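Local atomic coordinates of titin (Homo sapiens, PDB entry 5JDD), a protein that forms the giant elastic filament of the muscle sarcomere, here represented by three I-band immunoglobulin domains in tandem. Residues D221-R226 and L234-V239. Numbering follows the deposited sequence.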
ATOM      1  N   ASP A 221      -0.555 -13.447 -39.103  1.00 17.08           N
ATOM      2  CA  ASP A 221      -1.491 -14.452 -39.581  1.00 16.86           C
ATOM      3  C   ASP A 221      -0.765 -15.788 -39.694  1.00 14.65           C
ATOM      4  O   ASP A 221      -1.329 -16.836 -39.376  1.00 18.73           O
ATOM      5  CB  ASP A 221      -2.091 -14.059 -40.936  1.00 20.16           C
ATOM      6  CG  ASP A 221      -3.061 -12.886 -40.841  1.00 34.40           C
ATOM      7  OD1 ASP A 221      -3.637 -12.663 -39.754  1.00 38.03           O
ATOM      8  OD2 ASP A 221      -3.248 -12.194 -41.868  1.00 44.85           O
ATOM      9  N   LYS A 222       0.496 -15.745 -40.115  1.00 13.18           N
ATOM     10  CA  LYS A 222       1.273 -16.972 -40.257  1.00 13.62           C
ATOM     11  C   LYS A 222       1.680 -17.590 -38.924  1.00 16.12           C
ATOM     12  O   LYS A 222       1.630 -18.806 -38.766  1.00 14.55           O
ATOM     13  CB  LYS A 222       2.511 -16.752 -41.121  1.00 13.94           C
ATOM     14  CG  LYS A 222       3.303 -18.038 -41.300  1.00 17.39           C
ATOM     15  CD  LYS A 222       4.504 -17.852 -42.172  1.00 15.36           C
ATOM     16  CE  LYS A 222       5.416 -19.042 -42.037  1.00 14.99           C
ATOM     17  NZ  LYS A 222       5.308 -19.967 -43.199  1.00 22.30           N
ATOM     18  N   CYS A 223       2.088 -16.751 -37.976  1.00 11.76           N
ATOM     19  CA  CYS A 223       2.525 -17.218 -36.660  1.00 11.71           C
ATOM     20  C   CYS A 223       1.585 -16.722 -35.585  1.00 11.04           C
ATOM     21  O   CYS A 223       1.680 -15.574 -35.131  1.00 13.07           O
ATOM     22  CB  CYS A 223       3.951 -16.750 -36.352  1.00 11.65           C
ATOM     23  SG  CYS A 223       5.184 -17.454 -37.474  1.00 16.81           S
ATOM     24  N   GLN A 224       0.652 -17.581 -35.190  1.00 10.00           N
ATOM     25  CA  GLN A 224      -0.323 -17.208 -34.175  1.00 10.31           C
ATOM     26  C   GLN A 224       0.024 -17.825 -32.826  1.00 10.37           C
ATOM     27  O   GLN A 224       0.310 -19.022 -32.726  1.00 11.36           O
ATOM     28  CB  GLN A 224      -1.740 -17.584 -34.615  1.00 16.78           C
ATOM     29  CG  GLN A 224      -2.183 -16.854 -35.881  1.00 21.92           C
ATOM     30  CD  GLN A 224      -3.561 -17.266 -36.357  1.00 43.07           C
ATOM     31  OE1 GLN A 224      -4.380 -17.756 -35.580  1.00 50.22           O
ATOM     32  NE2 GLN A 224      -3.826 -17.068 -37.645  1.00 47.05           N
ATOM     33  N   MET A 225       0.008 -16.996 -31.787  1.00 10.38           N
ATOM     34  CA  MET A 225       0.361 -17.420 -30.440  1.00 11.45           C
ATOM     35  C   MET A 225      -0.827 -17.248 -29.516  1.00 15.77           C
ATOM     36  O   MET A 225      -1.322 -16.132 -29.330  1.00 18.36           O
ATOM     37  CB  MET A 225       1.554 -16.617 -29.927  1.00 12.70           C
ATOM     38  CG  MET A 225       2.861 -17.057 -30.578  1.00 14.12           C
ATOM     39  SD  MET A 225       4.218 -15.859 -30.617  1.00 16.47           S
ATOM     40  CE  MET A 225       3.605 -14.688 -31.838  1.00 17.86           C
ATOM     41  N   ARG A 226      -1.287 -18.352 -28.941  1.00 10.30           N
ATOM     42  CA  ARG A 226      -2.525 -18.337 -28.167  1.00 12.07           C
ATOM     43  C   ARG A 226      -2.409 -19.070 -26.841  1.00 12.77           C
ATOM     44  O   ARG A 226      -1.542 -19.921 -26.652  1.00 13.58           O
ATOM     45  CB  ARG A 226      -3.651 -18.985 -28.965  1.00 12.28           C
ATOM     46  CG  ARG A 226      -4.011 -18.276 -30.253  1.00 16.02           C
ATOM     47  CD  ARG A 226      -5.283 -18.858 -30.846  1.00 18.79           C
ATOM     48  NE  ARG A 226      -5.663 -18.179 -32.083  1.00 21.47           N
ATOM     49  CZ  ARG A 226      -6.387 -17.061 -32.144  1.00 24.82           C
ATOM     50  NH1 ARG A 226      -6.822 -16.461 -31.033  1.00 16.80           N
ATOM     51  NH2 ARG A 226      -6.680 -16.536 -33.327  1.00 34.43           N
ATOM     52  N   LEU A 234       2.086 -22.117 -30.311  1.00  9.73           N
ATOM     53  CA  LEU A 234       2.612 -21.335 -31.420  1.00  8.95           C
ATOM     54  C   LEU A 234       2.245 -22.101 -32.683  1.00  9.59           C
ATOM     55  O   LEU A 234       2.733 -23.211 -32.917  1.00  9.95           O
ATOM     56  CB  LEU A 234       4.133 -21.161 -31.309  1.00  8.29           C
ATOM     57  CG  LEU A 234       4.855 -20.657 -32.567  1.00  8.26           C
ATOM     58  CD1 LEU A 234       4.388 -19.276 -32.951  1.00 10.61           C
ATOM     59  CD2 LEU A 234       6.364 -20.677 -32.348  1.00 10.78           C
ATOM     60  N   ASN A 235       1.350 -21.524 -33.471  1.00  8.56           N
ATOM     61  CA  ASN A 235       0.828 -22.183 -34.651  1.00  9.73           C
ATOM     62  C   ASN A 235       1.417 -21.513 -35.874  1.00 10.04           C
ATOM     63  O   ASN A 235       1.221 -20.316 -36.076  1.00 13.49           O
ATOM     64  CB  ASN A 235      -0.697 -22.089 -34.662  1.00 11.14           C
ATOM     65  CG  ASN A 235      -1.313 -22.773 -35.871  1.00 21.33           C
ATOM     66  OD1 ASN A 235      -1.700 -22.119 -36.841  1.00 30.81           O
ATOM     67  ND2 ASN A 235      -1.400 -24.094 -35.819  1.00 25.35           N
ATOM     68  N   ILE A 236       2.148 -22.280 -36.675  1.00  8.70           N
ATOM     69  CA  ILE A 236       2.788 -21.739 -37.870  1.00  8.97           C
ATOM     70  C   ILE A 236       2.184 -22.381 -39.110  1.00  9.36           C
ATOM     71  O   ILE A 236       2.257 -23.598 -39.289  1.00 10.12           O
ATOM     72  CB  ILE A 236       4.318 -21.968 -37.865  1.00  9.45           C
ATOM     73  CG1 ILE A 236       4.939 -21.439 -36.563  1.00  9.79           C
ATOM     74  CG2 ILE A 236       4.959 -21.284 -39.059  1.00 11.19           C
ATOM     75  CD1 ILE A 236       6.446 -21.601 -36.496  1.00 14.08           C
ATOM     76  N   ARG A 237       1.593 -21.557 -39.969  1.00  9.59           N
ATOM     77  CA  ARG A 237       0.963 -22.048 -41.193  1.00 10.99           C
ATOM     78  C   ARG A 237       1.924 -22.159 -42.359  1.00 12.20           C
ATOM     79  O   ARG A 237       2.889 -21.400 -42.451  1.00 14.70           O
ATOM     80  CB  ARG A 237      -0.184 -21.130 -41.595  1.00 18.29           C
ATOM     81  CG  ARG A 237      -1.290 -21.094 -40.586  1.00 28.31           C
ATOM     82  CD  ARG A 237      -2.331 -20.075 -40.978  1.00 38.58           C
ATOM     83  NE  ARG A 237      -3.472 -20.112 -40.072  1.00 51.26           N
ATOM     84  CZ  ARG A 237      -4.598 -19.439 -40.271  1.00 60.52           C
ATOM     85  NH1 ARG A 237      -4.729 -18.681 -41.351  1.00 62.57           N
ATOM     86  NH2 ARG A 237      -5.591 -19.529 -39.397  1.00 63.60           N
ATOM     87  N   ASN A 238       1.643 -23.116 -43.246  1.00 11.84           N
ATOM     88  CA  ASN A 238       2.291 -23.204 -44.557  1.00 14.60           C
ATOM     89  C   ASN A 238       3.817 -23.188 -44.436  1.00 12.64           C
ATOM     90  O   ASN A 238       4.495 -22.335 -45.012  1.00 13.63           O
ATOM     91  CB  ASN A 238       1.799 -22.072 -45.478  1.00 14.02           C
ATOM     92  CG  ASN A 238       2.203 -22.284 -46.928  1.00 24.92           C
ATOM     93  OD1 ASN A 238       2.498 -23.405 -47.343  1.00 25.57           O
ATOM     94  ND2 ASN A 238       2.226 -21.205 -47.702  1.00 30.47           N
ATOM     95  N   VAL A 239       4.356 -24.127 -43.666  1.00 11.41           N
ATOM     96  CA  VAL A 239       5.776 -24.061 -43.341  1.00 12.10           C
ATOM     97  C   VAL A 239       6.676 -24.295 -44.552  1.00 11.78           C
ATOM     98  O   VAL A 239       6.327 -25.013 -45.502  1.00 12.61           O
ATOM     99  CB  VAL A 239       6.170 -25.006 -42.180  1.00 10.70           C
ATOM    100  CG1 VAL A 239       5.452 -24.603 -40.898  1.00 11.71           C
ATOM    101  CG2 VAL A 239       5.868 -26.456 -42.531  1.00 11.38           C
TER
HETATM  102  O   HOH W   1       4.463 -19.469 -45.549  1.00 27.67           O
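C223 to M225, on the edge strand of the sheet, pair antiparallel with L234 to I236 on its hairpin partner in the third immunoglobulin domain of this tandem. Q224 and N235 form the hydrogen-bonded pair: Q224 N donates to N235 O, and N235 N returns a bond to Q224 O at 2.8 Å that is nearly straight (174°). Beyond the strand end, R237 N bonds to K222 O at 3.0 Å and extends the pairing by one residue.

C223, M225, L234 and I236 put their side chains on the face turned to the domain core. M225 and L234 lie side by side and point the same way, with M225 CG 3.6 Å from L234 CD1. C223 SG lies beside the branches of I236, 4.1 Å from CG1. From the opposite sheet W210 packs on M225 and L234, and Y247 on L234 and I236.

Q224 and N235 occupy the other face. The Q224 amide reaches back to the loop before its strand, where NE2 donates to D221 O at 3.0 Å. This places NE2 over one face of the R237 guanidinium, offset toward its rim, with the two planes 46° apart. Q224 NE2 and R237 NH2 are both donors, so this approach is packing and not a hydrogen bond. N235 ND2 hydrogen-bonds to T196 OG1 on the neighbouring strand 195-201.

K222 runs along the turn after the second strand. Its chain is extended, then bends at the last torsion (chi4 103°), which brings NZ to R237 O at 2.9 Å, nearly in line with that carbonyl. D243 adds a salt bridge, so the ammonium is held by a backbone carbonyl and a carboxylate. Strand 223-228 is outermost in its four-stranded sheet, and the hairpin with 231-236 is the D-E hairpin of an I-set immunoglobulin sandwich.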